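Local coordinates for putative sulfurtransferase dsrE (Allochromatium vinosum, PDB 2HY5), which probably carries and transfers sulfur as a cysteine persulfide, in partnership with DsrF and DsrH, during the oxidation of intracellular sulfur, at residues A[75-80]-A[107-112]; A[5-10]-A[37-42]. One frame throughout, in Å; residues are numbered along the deposited sequence.

Overall arrangement
Both contacts belong to one parallel sheet, whose strand order is 108-110, 75-78, 33-39, 2-7, 124-128, and their centres lie about 10 Å apart. Interaction 2 comes first along the chain, pairing strands 2-7 and 33-39 of the beta-alpha-beta unit that runs through helix 16-29; interaction 1 follows it and adds 108-110, an outermost strand of this chain's sheet, to 75-78. Strands 75-78 and 33-39 are neighbours, and probable backbone hydrogen bonds of Val76 with Val37 and Phe39 join them. Tyr40 of interaction 2 and Leu112 of interaction 1 both pack on Cys78, so both contacts contribute to the surroundings of the probable persulfide cysteine.

Interaction 1. Residues A[75-80]-A[107-112]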
loop_
_atom_site.group_PDB
_atom_site.type_symbol
_atom_site.label_atom_id
_atom_site.label_comp_id
_atom_site.label_asym_id
_atom_site.label_seq_id
_atom_site.Cartn_x
_atom_site.Cartn_y
_atom_site.Cartn_z
ATOM N N MET A 75 -22.342 10.827 -0.643
ATOM C CA MET A 75 -21.202 9.997 -0.274
ATOM C C MET A 75 -21.672 8.556 -0.256
ATOM O O MET A 75 -22.523 8.181 0.553
ATOM C CB MET A 75 -20.711 10.410 1.107
ATOM C CG MET A 75 -20.611 11.908 1.257
ATOM S SD MET A 75 -18.916 12.456 1.358
ATOM C CE MET A 75 -18.740 12.448 2.952
ATOM N N VAL A 76 -21.107 7.750 -1.147
ATOM C CA VAL A 76 -21.512 6.360 -1.268
ATOM C C VAL A 76 -20.396 5.380 -0.941
ATOM O O VAL A 76 -19.245 5.557 -1.354
ATOM C CB VAL A 76 -22.030 6.086 -2.699
ATOM C CG1 VAL A 76 -22.640 4.689 -2.791
ATOM C CG2 VAL A 76 -23.053 7.152 -3.083
ATOM N N VAL A 77 -20.758 4.349 -0.186
ATOM C CA VAL A 77 -19.831 3.293 0.217
ATOM C C VAL A 77 -20.260 1.981 -0.436
ATOM O O VAL A 77 -21.413 1.562 -0.309
ATOM C CB VAL A 77 -19.838 3.130 1.750
ATOM C CG1 VAL A 77 -18.939 1.980 2.166
ATOM C CG2 VAL A 77 -19.393 4.432 2.405
ATOM N N CYS A 78 -19.332 1.336 -1.142
ATOM C CA CYS A 78 -19.618 0.076 -1.821
ATOM C C CYS A 78 -20.046 -1.016 -0.842
ATOM O O CYS A 78 -19.332 -1.318 0.113
ATOM C CB CYS A 78 -18.387 -0.402 -2.588
ATOM S SG CYS A 78 -18.639 -1.985 -3.404
ATOM N N VAL A 79 -21.203 -1.620 -1.093
ATOM C CA VAL A 79 -21.708 -2.666 -0.210
ATOM C C VAL A 79 -20.823 -3.911 -0.165
ATOM O O VAL A 79 -20.591 -4.472 0.906
ATOM C CB VAL A 79 -23.150 -3.080 -0.603
ATOM C CG1 VAL A 79 -23.162 -3.706 -1.991
ATOM C CG2 VAL A 79 -23.708 -4.045 0.426
ATOM N N ALA A 80 -20.329 -4.340 -1.323
ATOM C CA ALA A 80 -19.476 -5.525 -1.409
ATOM C C ALA A 80 -18.198 -5.333 -0.604
ATOM O O ALA A 80 -17.819 -6.187 0.202
ATOM C CB ALA A 80 -19.138 -5.817 -2.866
ATOM N N PHE A 107 -23.160 8.983 5.421
ATOM C CA PHE A 107 -22.778 8.116 4.312
ATOM C C PHE A 107 -23.871 7.089 4.032
ATOM O O PHE A 107 -24.641 6.729 4.921
ATOM C CB PHE A 107 -21.488 7.351 4.640
ATOM C CG PHE A 107 -20.297 8.226 4.927
ATOM C CD1 PHE A 107 -20.225 8.976 6.096
ATOM C CD2 PHE A 107 -19.223 8.262 4.041
ATOM C CE1 PHE A 107 -19.097 9.739 6.382
ATOM C CE2 PHE A 107 -18.095 9.019 4.319
ATOM C CZ PHE A 107 -18.032 9.761 5.490
ATOM N N ARG A 108 -23.934 6.611 2.795
ATOM C CA ARG A 108 -24.910 5.585 2.452
ATOM C C ARG A 108 -24.209 4.409 1.785
ATOM O O ARG A 108 -23.247 4.594 1.043
ATOM C CB ARG A 108 -26.009 6.144 1.534
ATOM C CG ARG A 108 -25.600 6.477 0.098
ATOM C CD ARG A 108 -26.797 7.085 -0.659
ATOM N NE ARG A 108 -26.488 7.464 -2.038
ATOM C CZ ARG A 108 -26.580 6.649 -3.087
ATOM N NH1 ARG A 108 -26.978 5.395 -2.933
ATOM N NH2 ARG A 108 -26.264 7.090 -4.299
ATOM N N ILE A 109 -24.670 3.201 2.089
ATOM C CA ILE A 109 -24.111 1.986 1.501
ATOM C C ILE A 109 -24.933 1.636 0.271
ATOM O O ILE A 109 -26.155 1.528 0.344
ATOM C CB ILE A 109 -24.164 0.798 2.499
ATOM C CG1 ILE A 109 -22.873 0.728 3.315
ATOM C CG2 ILE A 109 -24.320 -0.518 1.746
ATOM C CD1 ILE A 109 -22.393 2.038 3.835
ATOM N N SER A 110 -24.268 1.466 -0.863
ATOM C CA SER A 110 -24.983 1.130 -2.082
ATOM C C SER A 110 -24.144 0.281 -3.027
ATOM O O SER A 110 -23.002 -0.063 -2.722
ATOM C CB SER A 110 -25.432 2.406 -2.790
ATOM O OG SER A 110 -26.385 2.098 -3.788
ATOM N N GLY A 111 -24.723 -0.047 -4.177
ATOM C CA GLY A 111 -24.036 -0.872 -5.156
ATOM C C GLY A 111 -22.920 -0.205 -5.936
ATOM O O GLY A 111 -22.862 1.019 -6.072
ATOM N N LEU A 112 -22.028 -1.039 -6.465
ATOM C CA LEU A 112 -20.893 -0.576 -7.241
ATOM C C LEU A 112 -21.385 0.147 -8.493
ATOM O O LEU A 112 -20.672 0.970 -9.074
ATOM C CB LEU A 112 -20.017 -1.777 -7.617
ATOM C CG LEU A 112 -18.564 -1.548 -8.035
ATOM C CD1 LEU A 112 -17.860 -0.661 -7.021
ATOM C CD2 LEU A 112 -17.857 -2.902 -8.142
#
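Four backbone hydrogen bonds zip Val77 and its neighbours to the strand 108-110 in parallel register. Arg108 N gives to Met75 O at 3.1 Å, and Arg108 O accepts from Val77 N at 2.8 Å, so this one residue uses both its backbone groups on the same partner strand. Val77 likewise spends both, its O accepting from Ser110 N at 2.9 Å with the donor tilted 24° from the carbonyl plane. The last bond, Val79 N to Ser110 O at 2.9 Å, is the most bent, 147° at the hydrogen, and falls where the strand gives way to helix 79-85. Cys78 occupies the N-cap of that helix; its SG, anti to the backbone N (chi1 178°), caps a helix backbone N and also packs on Leu112 CD1.

On the side that bears Val76 and Arg108, Val76 CG2 sits over one face of the guanidinium, offset toward its rim and 3.4 Å from Arg108 NH2. NE and NH2 find their partners beyond the pair: NE in a salt bridge with Asp74 OD1, NH2 in a hydrogen bond to Gln114 OE1. On the opposite side Ile109 CD1 presses tightly on Val77 CB, at 3.5 Å, while Ile109 CG2 meets Val79 across an almost perpendicular approach. Next to the first of the backbone bonds, the bent chain of Met75 brings CE within 3.7 Å of Phe107 CE2, an apolar contact. Met75 SD lies 5.2 Å from the centroid of the Phe107 ring in an oblique Met-aromatic contact, and both residues also touch Trp64 of helix 60-71.

The chemistry implies a strand end fixed by main-chain bonds on both sides of Cys78, at Val77 O and Val79 N, which together with the N-cap hold the residue that is, by similarity, the persulfide intermediate.

Interaction 2. Residues A[5-10]-A[37-42]; sequences LQINEG and VFFYHD
Strands 5-7 and 37-39 run parallel, 22° apart, with Leu5, Gln6 and Ile7 level with Val37, Phe38 and Phe39. Phe38 N meets Leu5 O at 2.7 Å in a nearly straight bond, Phe38 O accepts from Ile7 N, and Tyr40 N reaches Ile7 O at 3.0 Å, completing the pairing of this beta-alpha-beta unit.

Ile7 and Phe39 lie side by side, Ile7 CD1 coming 3.4 Å from Phe39 CE2. Asn8 CG, anti to the carbonyl carbon (chi1 -54°), sets the amide at the edge of the His41 imidazole, 84° from its plane, with CB 3.4 Å and CG 3.5 Å from His41 CD2. Tyr40 CD2 lies over the centre of one face of the same ring. Gln6 NE2 donates to Asn8 OD1 at 2.8 Å, on a lone pair in the carbonyl plane. Replacing Asn8 by an alanine would probably leave Gln6 NE2 without this acceptor and open a gap where the amide met the ring edge.

A water joins Gly10 N to Asp42 OD2, whose OD1 is paired with Arg85. His41 ND1 hydrogen-bonds to OE1 of Glu24 of the DsrF chain and Tyr40 OH to its backbone O, so these two residues bind DsrF, with the Tyr40 side chain beside Cys78.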
loop_
_atom_site.group_PDB
_atom_site.type_symbol
_atom_site.label_atom_id
_atom_site.label_comp_id
_atom_site.label_asym_id
_atom_site.label_seq_id
_atom_site.Cartn_x
_atom_site.Cartn_y
_atom_site.Cartn_z
ATOM N N LEU A 5 -15.729 11.437 -7.768
ATOM C CA LEU A 5 -14.494 11.158 -7.036
ATOM C C LEU A 5 -14.518 9.750 -6.464
ATOM O O LEU A 5 -15.511 9.327 -5.882
ATOM C CB LEU A 5 -14.300 12.161 -5.896
ATOM C CG LEU A 5 -14.297 13.647 -6.264
ATOM C CD1 LEU A 5 -13.972 14.466 -5.023
ATOM C CD2 LEU A 5 -13.280 13.924 -7.361
ATOM N N GLN A 6 -13.414 9.032 -6.633
ATOM C CA GLN A 6 -13.290 7.669 -6.141
ATOM C C GLN A 6 -12.124 7.634 -5.157
ATOM O O GLN A 6 -11.041 8.131 -5.466
ATOM C CB GLN A 6 -13.018 6.719 -7.313
ATOM C CG GLN A 6 -13.082 5.235 -6.956
ATOM C CD GLN A 6 -12.635 4.349 -8.110
ATOM O OE1 GLN A 6 -12.969 4.602 -9.269
ATOM N NE2 GLN A 6 -11.909 3.279 -7.789
ATOM N N ILE A 7 -12.356 7.069 -3.974
ATOM C CA ILE A 7 -11.323 6.967 -2.945
ATOM C C ILE A 7 -11.148 5.483 -2.629
ATOM O O ILE A 7 -12.099 4.818 -2.219
ATOM C CB ILE A 7 -11.734 7.761 -1.686
ATOM C CG1 ILE A 7 -11.896 9.241 -2.061
ATOM C CG2 ILE A 7 -10.680 7.610 -0.591
ATOM C CD1 ILE A 7 -12.480 10.098 -0.977
ATOM N N ASN A 8 -9.930 4.975 -2.820
ATOM C CA ASN A 8 -9.639 3.553 -2.632
ATOM C C ASN A 8 -8.916 3.121 -1.370
ATOM O O ASN A 8 -8.693 1.923 -1.175
ATOM C CB ASN A 8 -8.812 3.025 -3.808
ATOM C CG ASN A 8 -9.451 3.301 -5.152
ATOM O OD1 ASN A 8 -10.672 3.364 -5.275
ATOM N ND2 ASN A 8 -8.621 3.435 -6.176
ATOM N N GLU A 9 -8.540 4.063 -0.519
ATOM C CA GLU A 9 -7.806 3.700 0.683
ATOM C C GLU A 9 -8.453 4.170 1.966
ATOM O O GLU A 9 -9.201 5.146 1.981
ATOM C CB GLU A 9 -6.389 4.259 0.606
ATOM C CG GLU A 9 -5.660 3.900 -0.669
ATOM C CD GLU A 9 -5.597 2.403 -0.912
ATOM O OE1 GLU A 9 -5.510 1.642 0.075
ATOM O OE2 GLU A 9 -5.616 1.990 -2.093
ATOM N N GLY A 10 -8.130 3.468 3.048
ATOM C CA GLY A 10 -8.670 3.813 4.346
ATOM C C GLY A 10 -8.089 5.102 4.896
ATOM O O GLY A 10 -7.034 5.562 4.447
ATOM N N VAL A 37 -19.221 11.030 -4.344
ATOM C CA VAL A 37 -17.936 10.663 -3.767
ATOM C C VAL A 37 -18.140 9.185 -3.475
ATOM O O VAL A 37 -18.987 8.817 -2.659
ATOM C CB VAL A 37 -17.656 11.412 -2.447
ATOM C CG1 VAL A 37 -16.281 11.024 -1.914
ATOM C CG2 VAL A 37 -17.725 12.911 -2.670
ATOM N N PHE A 38 -17.380 8.340 -4.158
ATOM C CA PHE A 38 -17.528 6.905 -3.997
ATOM C C PHE A 38 -16.330 6.261 -3.311
ATOM O O PHE A 38 -15.194 6.430 -3.745
ATOM C CB PHE A 38 -17.756 6.266 -5.370
ATOM C CG PHE A 38 -18.224 4.846 -5.305
ATOM C CD1 PHE A 38 -17.320 3.805 -5.126
ATOM C CD2 PHE A 38 -19.581 4.550 -5.389
ATOM C CE1 PHE A 38 -17.760 2.487 -5.032
ATOM C CE2 PHE A 38 -20.035 3.237 -5.296
ATOM C CZ PHE A 38 -19.124 2.202 -5.116
ATOM N N PHE A 39 -16.597 5.536 -2.229
ATOM C CA PHE A 39 -15.537 4.864 -1.487
ATOM C C PHE A 39 -15.514 3.385 -1.837
ATOM O O PHE A 39 -16.520 2.686 -1.698
ATOM C CB PHE A 39 -15.733 5.061 0.019
ATOM C CG PHE A 39 -15.707 6.502 0.446
ATOM C CD1 PHE A 39 -16.865 7.270 0.424
ATOM C CD2 PHE A 39 -14.518 7.099 0.835
ATOM C CE1 PHE A 39 -16.837 8.618 0.792
ATOM C CE2 PHE A 39 -14.480 8.442 1.204
ATOM C CZ PHE A 39 -15.641 9.201 1.179
ATOM N N TYR A 40 -14.357 2.917 -2.301
ATOM C CA TYR A 40 -14.183 1.526 -2.706
ATOM C C TYR A 40 -12.936 0.938 -2.037
ATOM O O TYR A 40 -12.123 1.678 -1.490
ATOM C CB TYR A 40 -14.055 1.447 -4.232
ATOM C CG TYR A 40 -14.263 0.065 -4.799
ATOM C CD1 TYR A 40 -15.287 -0.757 -4.322
ATOM C CD2 TYR A 40 -13.456 -0.419 -5.829
ATOM C CE1 TYR A 40 -15.501 -2.023 -4.854
ATOM C CE2 TYR A 40 -13.666 -1.685 -6.371
ATOM C CZ TYR A 40 -14.688 -2.482 -5.879
ATOM O OH TYR A 40 -14.910 -3.736 -6.404
ATOM N N HIS A 41 -12.784 -0.382 -2.094
ATOM C CA HIS A 41 -11.647 -1.052 -1.450
ATOM C C HIS A 41 -11.630 -0.603 0.019
ATOM O O HIS A 41 -12.686 -0.399 0.615
ATOM C CB HIS A 41 -10.319 -0.665 -2.118
ATOM C CG HIS A 41 -10.270 -0.919 -3.594
ATOM N ND1 HIS A 41 -10.421 -2.172 -4.147
ATOM C CD2 HIS A 41 -10.038 -0.079 -4.633
ATOM C CE1 HIS A 41 -10.285 -2.096 -5.458
ATOM N NE2 HIS A 41 -10.051 -0.835 -5.779
ATOM N N ASP A 42 -10.441 -0.443 0.597
ATOM C CA ASP A 42 -10.323 0.006 1.987
ATOM C C ASP A 42 -10.910 1.405 2.164
ATOM O O ASP A 42 -11.058 1.890 3.285
ATOM C CB ASP A 42 -8.857 0.013 2.432
ATOM C CG ASP A 42 -8.428 -1.298 3.061
ATOM O OD1 ASP A 42 -9.253 -2.237 3.118
ATOM O OD2 ASP A 42 -7.261 -1.387 3.502
HETATM O O HOH W 1 -6.154 1.344 3.793
#